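Local coordinates for lipoxygenase (Cyanothece sp., PDB 5EK8), which is a non-heme iron lipoxygenase, probably adding molecular oxygen to polyunsaturated fatty acids to give hydroperoxides, at residues 124-129 with 383-388; 342-347 with 603-608; 578-581 with 585-588. All coordinates share one frame; numbering follows the deposited sequence.

Interaction 1 (124-129 with 383-388); sequences VTFDSD and IRLMLT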
loop_
_atom_site.group_PDB
_atom_site.type_symbol
_atom_site.label_atom_id
_atom_site.label_comp_id
_atom_site.label_asym_id
_atom_site.label_seq_id
_atom_site.Cartn_x
_atom_site.Cartn_y
_atom_site.Cartn_z
ATOM N N VAL A 124 5.151 19.287 -5.367
ATOM C CA VAL A 124 5.707 19.798 -6.611
ATOM C C VAL A 124 4.944 19.247 -7.807
ATOM O O VAL A 124 4.695 18.048 -7.903
ATOM C CB VAL A 124 7.200 19.456 -6.750
ATOM C CG1 VAL A 124 7.782 20.119 -7.994
ATOM C CG2 VAL A 124 7.952 19.905 -5.512
ATOM N N THR A 125 4.567 20.146 -8.709
ATOM C CA THR A 125 3.825 19.797 -9.912
ATOM C C THR A 125 4.616 20.282 -11.128
ATOM O O THR A 125 5.358 21.256 -11.034
ATOM C CB THR A 125 2.397 20.415 -9.871
ATOM O OG1 THR A 125 1.540 19.582 -9.081
ATOM C CG2 THR A 125 1.791 20.562 -11.259
ATOM N N PHE A 126 4.498 19.586 -12.255
ATOM C CA PHE A 126 5.126 20.047 -13.489
ATOM C C PHE A 126 4.112 20.706 -14.425
ATOM O O PHE A 126 3.032 20.166 -14.673
ATOM C CB PHE A 126 5.832 18.888 -14.190
ATOM C CG PHE A 126 6.880 18.239 -13.349
ATOM C CD1 PHE A 126 8.016 18.940 -12.982
ATOM C CD2 PHE A 126 6.727 16.939 -12.904
ATOM C CE1 PHE A 126 8.988 18.354 -12.193
ATOM C CE2 PHE A 126 7.694 16.344 -12.115
ATOM C CZ PHE A 126 8.829 17.053 -11.759
ATOM N N ASP A 127 4.469 21.882 -14.936
ATOM C CA ASP A 127 3.562 22.668 -15.766
ATOM C C ASP A 127 3.578 22.205 -17.218
ATOM O O ASP A 127 4.015 21.093 -17.520
ATOM C CB ASP A 127 3.914 24.160 -15.685
ATOM C CG ASP A 127 5.292 24.473 -16.245
ATOM O OD1 ASP A 127 6.090 23.534 -16.438
ATOM O OD2 ASP A 127 5.580 25.664 -16.488
ATOM N N SER A 128 3.096 23.071 -18.105
ATOM C CA SER A 128 3.031 22.780 -19.532
ATOM C C SER A 128 4.412 22.531 -20.121
ATOM O O SER A 128 4.595 21.623 -20.933
ATOM C CB SER A 128 2.345 23.930 -20.275
ATOM O OG SER A 128 2.581 23.858 -21.672
ATOM N N ASP A 129 5.385 23.338 -19.707
ATOM C CA ASP A 129 6.734 23.235 -20.249
ATOM C C ASP A 129 7.676 22.502 -19.302
ATOM O O ASP A 129 8.863 22.821 -19.231
ATOM C CB ASP A 129 7.293 24.622 -20.571
ATOM C CG ASP A 129 6.618 25.258 -21.771
ATOM O OD1 ASP A 129 6.869 24.800 -22.907
ATOM O OD2 ASP A 129 5.843 26.220 -21.579
ATOM N N ILE A 383 15.624 13.701 -5.150
ATOM C CA ILE A 383 15.064 12.362 -4.985
ATOM C C ILE A 383 13.609 12.435 -4.497
ATOM O O ILE A 383 12.790 11.563 -4.810
ATOM C CB ILE A 383 15.920 11.519 -4.020
ATOM C CG1 ILE A 383 17.268 11.208 -4.668
ATOM C CG2 ILE A 383 15.230 10.213 -3.666
ATOM C CD1 ILE A 383 17.147 10.402 -5.941
ATOM N N ARG A 384 13.292 13.492 -3.754
ATOM C CA ARG A 384 11.909 13.786 -3.384
ATOM C C ARG A 384 10.993 13.769 -4.606
ATOM O O ARG A 384 10.009 13.023 -4.659
ATOM C CB ARG A 384 11.815 15.147 -2.701
ATOM C CG ARG A 384 10.393 15.672 -2.601
ATOM C CD ARG A 384 10.361 17.182 -2.746
ATOM N NE ARG A 384 9.208 17.763 -2.068
ATOM C CZ ARG A 384 9.094 19.051 -1.771
ATOM N NH1 ARG A 384 8.013 19.494 -1.143
ATOM N NH2 ARG A 384 10.065 19.895 -2.096
ATOM N N LEU A 385 11.355 14.584 -5.594
ATOM C CA LEU A 385 10.615 14.699 -6.846
ATOM C C LEU A 385 10.427 13.350 -7.522
ATOM O O LEU A 385 9.504 13.159 -8.314
ATOM C CB LEU A 385 11.337 15.659 -7.798
ATOM C CG LEU A 385 10.858 17.112 -7.849
ATOM C CD1 LEU A 385 10.615 17.672 -6.460
ATOM C CD2 LEU A 385 11.866 17.968 -8.593
ATOM N N MET A 386 11.306 12.413 -7.196
ATOM C CA MET A 386 11.271 11.096 -7.803
ATOM C C MET A 386 10.425 10.113 -6.999
ATOM O O MET A 386 9.767 9.242 -7.573
ATOM C CB MET A 386 12.691 10.569 -7.959
ATOM C CG MET A 386 12.788 9.091 -8.250
ATOM S SD MET A 386 14.500 8.608 -8.490
ATOM C CE MET A 386 14.292 6.862 -8.772
ATOM N N LEU A 387 10.412 10.276 -5.676
ATOM C CA LEU A 387 9.770 9.292 -4.801
ATOM C C LEU A 387 8.351 9.656 -4.351
ATOM O O LEU A 387 7.478 8.788 -4.306
ATOM C CB LEU A 387 10.639 9.044 -3.569
ATOM C CG LEU A 387 11.834 8.115 -3.779
ATOM C CD1 LEU A 387 12.594 7.914 -2.477
ATOM C CD2 LEU A 387 11.366 6.784 -4.344
ATOM N N THR A 388 8.123 10.925 -4.020
ATOM C CA THR A 388 6.825 11.361 -3.495
ATOM C C THR A 388 5.576 10.960 -4.313
ATOM O O THR A 388 4.583 10.533 -3.720
ATOM C CB THR A 388 6.793 12.894 -3.301
ATOM O OG1 THR A 388 7.497 13.531 -4.371
ATOM C CG2 THR A 388 7.451 13.274 -1.989
#
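Apolar packing carries most of this contact: Val124, near the end of strand 115-126, presses its CG2 against CD1 of Leu385 at 3.6 Å. CB and CG1 of Val124 also lie near that one methyl, the CG1 to CD1 separation being 4.0 Å, and the two side chains meet at about a right angle. Phe126, two residues on, adds a looser touch, its CZ standing 4.4 Å from Leu385 CG in an oblique approach.

A second kind of contact is methyl over cation. CG2 of Val124 sits 3.9 Å above the plane of the Arg384 guanidinium and over its centre. Arg384 reaches there with CG anti to the backbone N (chi1 166°) and a bend at chi2. Weak hydrogen bonds hold its terminal nitrogens, NH1 with Asn122 OD1 on the same strand and NH2 with Arg379 O.

Within the helix, Thr388 OG1 donates to Arg384 O at 2.6 Å from above the carbonyl plane.

The axes of strand 124-126 and helix 383-388 run at 84° to each other and approach to 9.9 Å; the contact joins the N-terminal β-sheet, consistent with the PLAT domain, to the helical part of the enzyme. With no hydrogen bond between the segments and only 168 Å² buried, the chemistry implies a small, mainly apolar junction, to which the weak bond of Arg384 to Asn122 adds a polar fringe.

Interaction 2 (342-347 with 603-608); sequences AKRIFR and NIAPDP
Helix 337-377, which further along supplies the iron ligands His359 and His364, meets the loop leading into helix 608-623 through one long side chain, Arg344, set against Ile604 and Ala605. The arginine spans most of the gap: the nearest CA pair, Arg344 and Ala605, is 10.8 Å apart. Its CG is anti to the backbone N (chi1 -178°), and the chain stays extended as far as NE, which carries the guanidinium straight out from the helix. NH2 then lies 3.8 Å from Ala605 CB, a methyl placed at the edge of the guanidinium and in its plane. NH1 comes to 4.0 Å from Ile604 CG2, approached obliquely, and no hydrogen bond joins the two segments.

The loop is at the same time the lead-in to a helix, with Asp607 as N-cap: its OD2 accepts from the backbone N of Glu610, in the first turn of helix 608-623. Upstream of this cap, Ile604 is hydrogen-bonded to Arg592 through the backbone, and Arg592 NE also donates to Ala605 O. The touching residues are buried, yet only 101 Å² is covered between the segments, and Arg344 also packs on Leu591 and Glu599, earlier in the same connection.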
loop_
_atom_site.group_PDB
_atom_site.type_symbol
_atom_site.label_atom_id
_atom_site.label_comp_id
_atom_site.label_asym_id
_atom_site.label_seq_id
_atom_site.Cartn_x
_atom_site.Cartn_y
_atom_site.Cartn_z
ATOM N N ALA A 342 -10.177 -30.101 -4.878
ATOM C CA ALA A 342 -8.817 -29.830 -4.420
ATOM C C ALA A 342 -8.292 -28.536 -5.041
ATOM O O ALA A 342 -7.709 -27.692 -4.347
ATOM C CB ALA A 342 -7.893 -30.994 -4.755
ATOM N N LYS A 343 -8.509 -28.375 -6.345
ATOM C CA LYS A 343 -8.047 -27.176 -7.042
ATOM C C LYS A 343 -8.707 -25.918 -6.482
ATOM O O LYS A 343 -8.062 -24.872 -6.336
ATOM C CB LYS A 343 -8.310 -27.290 -8.546
ATOM C CG LYS A 343 -7.229 -28.040 -9.305
ATOM C CD LYS A 343 -7.513 -28.071 -10.798
ATOM C CE LYS A 343 -8.798 -28.827 -11.103
ATOM N NZ LYS A 343 -8.968 -29.086 -12.562
ATOM N N ARG A 344 -9.990 -26.021 -6.154
ATOM C CA ARG A 344 -10.681 -24.881 -5.558
ATOM C C ARG A 344 -10.109 -24.539 -4.173
ATOM O O ARG A 344 -9.886 -23.361 -3.852
ATOM C CB ARG A 344 -12.180 -25.155 -5.457
ATOM C CG ARG A 344 -12.982 -23.990 -4.898
ATOM C CD ARG A 344 -14.447 -24.346 -4.833
ATOM N NE ARG A 344 -15.235 -23.366 -4.096
ATOM C CZ ARG A 344 -16.435 -23.626 -3.587
ATOM N NH1 ARG A 344 -16.964 -24.835 -3.730
ATOM N NH2 ARG A 344 -17.102 -22.686 -2.931
ATOM N N ILE A 345 -9.877 -25.569 -3.358
ATOM C CA ILE A 345 -9.302 -25.378 -2.025
ATOM C C ILE A 345 -7.942 -24.676 -2.103
ATOM O O ILE A 345 -7.688 -23.694 -1.385
ATOM C CB ILE A 345 -9.145 -26.717 -1.279
ATOM C CG1 ILE A 345 -10.518 -27.269 -0.892
ATOM C CG2 ILE A 345 -8.304 -26.528 -0.028
ATOM C CD1 ILE A 345 -10.462 -28.513 -0.042
ATOM N N PHE A 346 -7.080 -25.173 -2.988
ATOM C CA PHE A 346 -5.814 -24.507 -3.253
ATOM C C PHE A 346 -6.038 -23.051 -3.620
ATOM O O PHE A 346 -5.360 -22.168 -3.095
ATOM C CB PHE A 346 -5.042 -25.195 -4.375
ATOM C CG PHE A 346 -3.700 -24.572 -4.645
ATOM C CD1 PHE A 346 -2.583 -24.977 -3.933
ATOM C CD2 PHE A 346 -3.556 -23.576 -5.594
ATOM C CE1 PHE A 346 -1.346 -24.401 -4.169
ATOM C CE2 PHE A 346 -2.324 -22.999 -5.834
ATOM C CZ PHE A 346 -1.217 -23.415 -5.123
ATOM N N ARG A 347 -6.985 -22.806 -4.527
ATOM C CA ARG A 347 -7.285 -21.443 -4.965
ATOM C C ARG A 347 -7.619 -20.519 -3.798
ATOM O O ARG A 347 -7.193 -19.365 -3.766
ATOM C CB ARG A 347 -8.443 -21.436 -5.961
ATOM C CG ARG A 347 -8.027 -21.628 -7.397
ATOM C CD ARG A 347 -9.139 -21.189 -8.328
ATOM N NE ARG A 347 -10.351 -21.993 -8.185
ATOM C CZ ARG A 347 -10.558 -23.147 -8.812
ATOM N NH1 ARG A 347 -9.629 -23.636 -9.626
ATOM N NH2 ARG A 347 -11.688 -23.813 -8.623
ATOM N N ASN A 603 -23.338 -24.570 1.704
ATOM C CA ASN A 603 -22.763 -24.881 3.011
ATOM C C ASN A 603 -21.241 -24.822 2.989
ATOM O O ASN A 603 -20.613 -24.411 3.960
ATOM C CB ASN A 603 -23.222 -26.261 3.484
ATOM C CG ASN A 603 -24.682 -26.282 3.871
ATOM O OD1 ASN A 603 -25.362 -25.259 3.812
ATOM N ND2 ASN A 603 -25.176 -27.451 4.262
ATOM N N ILE A 604 -20.659 -25.247 1.872
ATOM C CA ILE A 604 -19.219 -25.162 1.654
ATOM C C ILE A 604 -18.782 -23.711 1.468
ATOM O O ILE A 604 -17.826 -23.252 2.087
ATOM C CB ILE A 604 -18.795 -25.984 0.413
ATOM C CG1 ILE A 604 -19.105 -27.466 0.617
ATOM C CG2 ILE A 604 -17.331 -25.781 0.103
ATOM C CD1 ILE A 604 -18.801 -27.959 2.010
ATOM N N ALA A 605 -19.503 -22.998 0.612
ATOM C CA ALA A 605 -19.185 -21.618 0.262
ATOM C C ALA A 605 -19.446 -20.642 1.420
ATOM O O ALA A 605 -20.075 -21.014 2.412
ATOM C CB ALA A 605 -19.987 -21.220 -0.969
ATOM N N PRO A 606 -18.935 -19.399 1.310
ATOM C CA PRO A 606 -19.265 -18.346 2.281
ATOM C C PRO A 606 -20.771 -18.189 2.503
ATOM O O PRO A 606 -21.542 -18.370 1.564
ATOM C CB PRO A 606 -18.691 -17.084 1.632
ATOM C CG PRO A 606 -17.554 -17.569 0.813
ATOM C CD PRO A 606 -17.900 -18.956 0.352
ATOM N N ASP A 607 -21.188 -17.857 3.721
ATOM C CA ASP A 607 -22.597 -17.586 3.968
ATOM C C ASP A 607 -22.965 -16.301 3.206
ATOM O O ASP A 607 -22.068 -15.548 2.818
ATOM C CB ASP A 607 -22.886 -17.496 5.481
ATOM C CG ASP A 607 -22.184 -16.333 6.173
ATOM O OD1 ASP A 607 -22.046 -16.395 7.418
ATOM O OD2 ASP A 607 -21.781 -15.359 5.502
ATOM N N PRO A 608 -24.269 -16.060 2.970
ATOM C CA PRO A 608 -24.718 -14.934 2.136
ATOM C C PRO A 608 -24.022 -13.597 2.413
ATOM O O PRO A 608 -23.579 -12.936 1.470
ATOM C CB PRO A 608 -26.206 -14.841 2.471
ATOM C CG PRO A 608 -26.599 -16.247 2.736
ATOM C CD PRO A 608 -25.405 -16.901 3.393
#

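Interaction 3 (578-581 with 585-588); sequences SDEG and AYNS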
loop_
_atom_site.group_PDB
_atom_site.type_symbol
_atom_site.label_atom_id
_atom_site.label_comp_id
_atom_site.label_asym_id
_atom_site.label_seq_id
_atom_site.Cartn_x
_atom_site.Cartn_y
_atom_site.Cartn_z
ATOM N N SER A 578 -10.636 -8.876 -8.728
ATOM C CA SER A 578 -11.877 -9.313 -9.361
ATOM C C SER A 578 -11.668 -10.568 -10.189
ATOM O O SER A 578 -12.489 -11.484 -10.155
ATOM C CB SER A 578 -12.458 -8.212 -10.242
ATOM O OG SER A 578 -13.595 -7.643 -9.626
ATOM N N ASP A 579 -10.560 -10.602 -10.922
ATOM C CA ASP A 579 -10.269 -11.707 -11.827
ATOM C C ASP A 579 -10.111 -13.029 -11.093
ATOM O O ASP A 579 -10.379 -14.092 -11.648
ATOM C CB ASP A 579 -9.002 -11.421 -12.634
ATOM C CG ASP A 579 -9.119 -10.171 -13.476
ATOM O OD1 ASP A 579 -10.240 -9.635 -13.592
ATOM O OD2 ASP A 579 -8.092 -9.728 -14.029
ATOM N N GLU A 580 -9.676 -12.962 -9.842
ATOM C CA GLU A 580 -9.439 -14.175 -9.079
ATOM C C GLU A 580 -10.597 -14.494 -8.145
ATOM O O GLU A 580 -10.934 -15.657 -7.946
ATOM C CB GLU A 580 -8.140 -14.064 -8.276
ATOM C CG GLU A 580 -7.245 -15.280 -8.413
ATOM C CD GLU A 580 -6.647 -15.410 -9.807
ATOM O OE1 GLU A 580 -6.146 -14.394 -10.340
ATOM O OE2 GLU A 580 -6.684 -16.527 -10.372
ATOM N N GLY A 581 -11.211 -13.463 -7.575
ATOM C CA GLY A 581 -12.185 -13.678 -6.521
ATOM C C GLY A 581 -13.550 -13.052 -6.718
ATOM O O GLY A 581 -14.349 -13.020 -5.783
ATOM N N ALA A 585 -18.321 -19.104 -6.789
ATOM C CA ALA A 585 -18.214 -20.537 -7.037
ATOM C C ALA A 585 -16.767 -20.954 -7.309
ATOM O O ALA A 585 -16.376 -22.103 -7.085
ATOM C CB ALA A 585 -19.106 -20.936 -8.197
ATOM N N TYR A 586 -15.978 -20.003 -7.792
ATOM C CA TYR A 586 -14.627 -20.277 -8.260
ATOM C C TYR A 586 -13.580 -20.008 -7.183
ATOM O O TYR A 586 -12.536 -20.666 -7.133
ATOM C CB TYR A 586 -14.341 -19.435 -9.503
ATOM C CG TYR A 586 -12.918 -19.497 -9.997
ATOM C CD1 TYR A 586 -12.437 -20.619 -10.660
ATOM C CD2 TYR A 586 -12.053 -18.426 -9.812
ATOM C CE1 TYR A 586 -11.130 -20.674 -11.116
ATOM C CE2 TYR A 586 -10.749 -18.470 -10.269
ATOM C CZ TYR A 586 -10.292 -19.593 -10.923
ATOM O OH TYR A 586 -8.989 -19.639 -11.369
ATOM N N ASN A 587 -13.871 -19.047 -6.315
ATOM C CA ASN A 587 -12.906 -18.647 -5.308
ATOM C C ASN A 587 -13.504 -17.872 -4.142
ATOM O O ASN A 587 -14.535 -17.218 -4.275
ATOM C CB ASN A 587 -11.805 -17.812 -5.955
ATOM C CG ASN A 587 -10.433 -18.145 -5.408
ATOM O OD1 ASN A 587 -10.318 -18.785 -4.364
ATOM N ND2 ASN A 587 -9.386 -17.714 -6.108
ATOM N N SER A 588 -12.847 -17.971 -2.991
ATOM C CA SER A 588 -13.209 -17.194 -1.813
ATOM C C SER A 588 -12.019 -17.131 -0.856
ATOM O O SER A 588 -10.980 -17.751 -1.098
ATOM C CB SER A 588 -14.432 -17.791 -1.119
ATOM O OG SER A 588 -14.251 -19.171 -0.875
#
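Glu580 O, in the short helix 577-581, takes a hydrogen bond from Asn587 ND2 at 3.2 Å, with an N-H...O angle of 142°. The donor stands above the carbonyl plane, 52° out of it, while the oxygen lies close to the plane of the asparagine amide. Asn587 thus reaches back to the helix across the short loop that follows it, three residues lying between the segments, and the nearest CA pair, Gly581 and Asn587, is 5.2 Å apart.

Tyr586 comes to the same carbonyl with a ring edge: Glu580 O lies 3.5 Å from Tyr586 CD2, near the ring plane. Placing CG anti to the backbone N (chi1 173°) swings that ring toward the helix. Farther out, Tyr586 OH passes Glu580 OE2 at 4.0 Å, a plain approach without a hydrogen bond; the carboxylate has its salt bridge with Arg253, through OE1, which also accepts from Met258 N. The Glu580 carboxylate and the Asn587 amide stand nearly perpendicular, with Glu580 CG packed 4.0 Å from ND2.

The four touching residues are buried; the Glu580 side chain is about 14 Å from the bound iron. Gln614 of helix 608-623 ties both segments by donating from NE2 to Gly581 O and Asn587 O. At the other end of the asparagine amide, OD1 accepts a weak bond from Ser588 N at 3.0 Å.

From the N terminus, strand 115-126 comes first, and interaction 1 closes a loop of 253 residues by joining that β-sheet to helix 383-391. Within this loop begins interaction 2, which joins helix 337-377 to the loop before helix 608-623, so the two closures cross along the chain. Interaction 3 joins helix 577-581 to the loop after it; it follows interaction 1 in series and is nested inside the loop of interaction 2. Interactions 2 and 3 touch, with centres about 10 Å apart: Arg347 NE lies 2.8 Å from Tyr586 O, a probable hydrogen bond, and Pro606 packs on Ser588. Interaction 1 lies on the opposite side of the chain's centre.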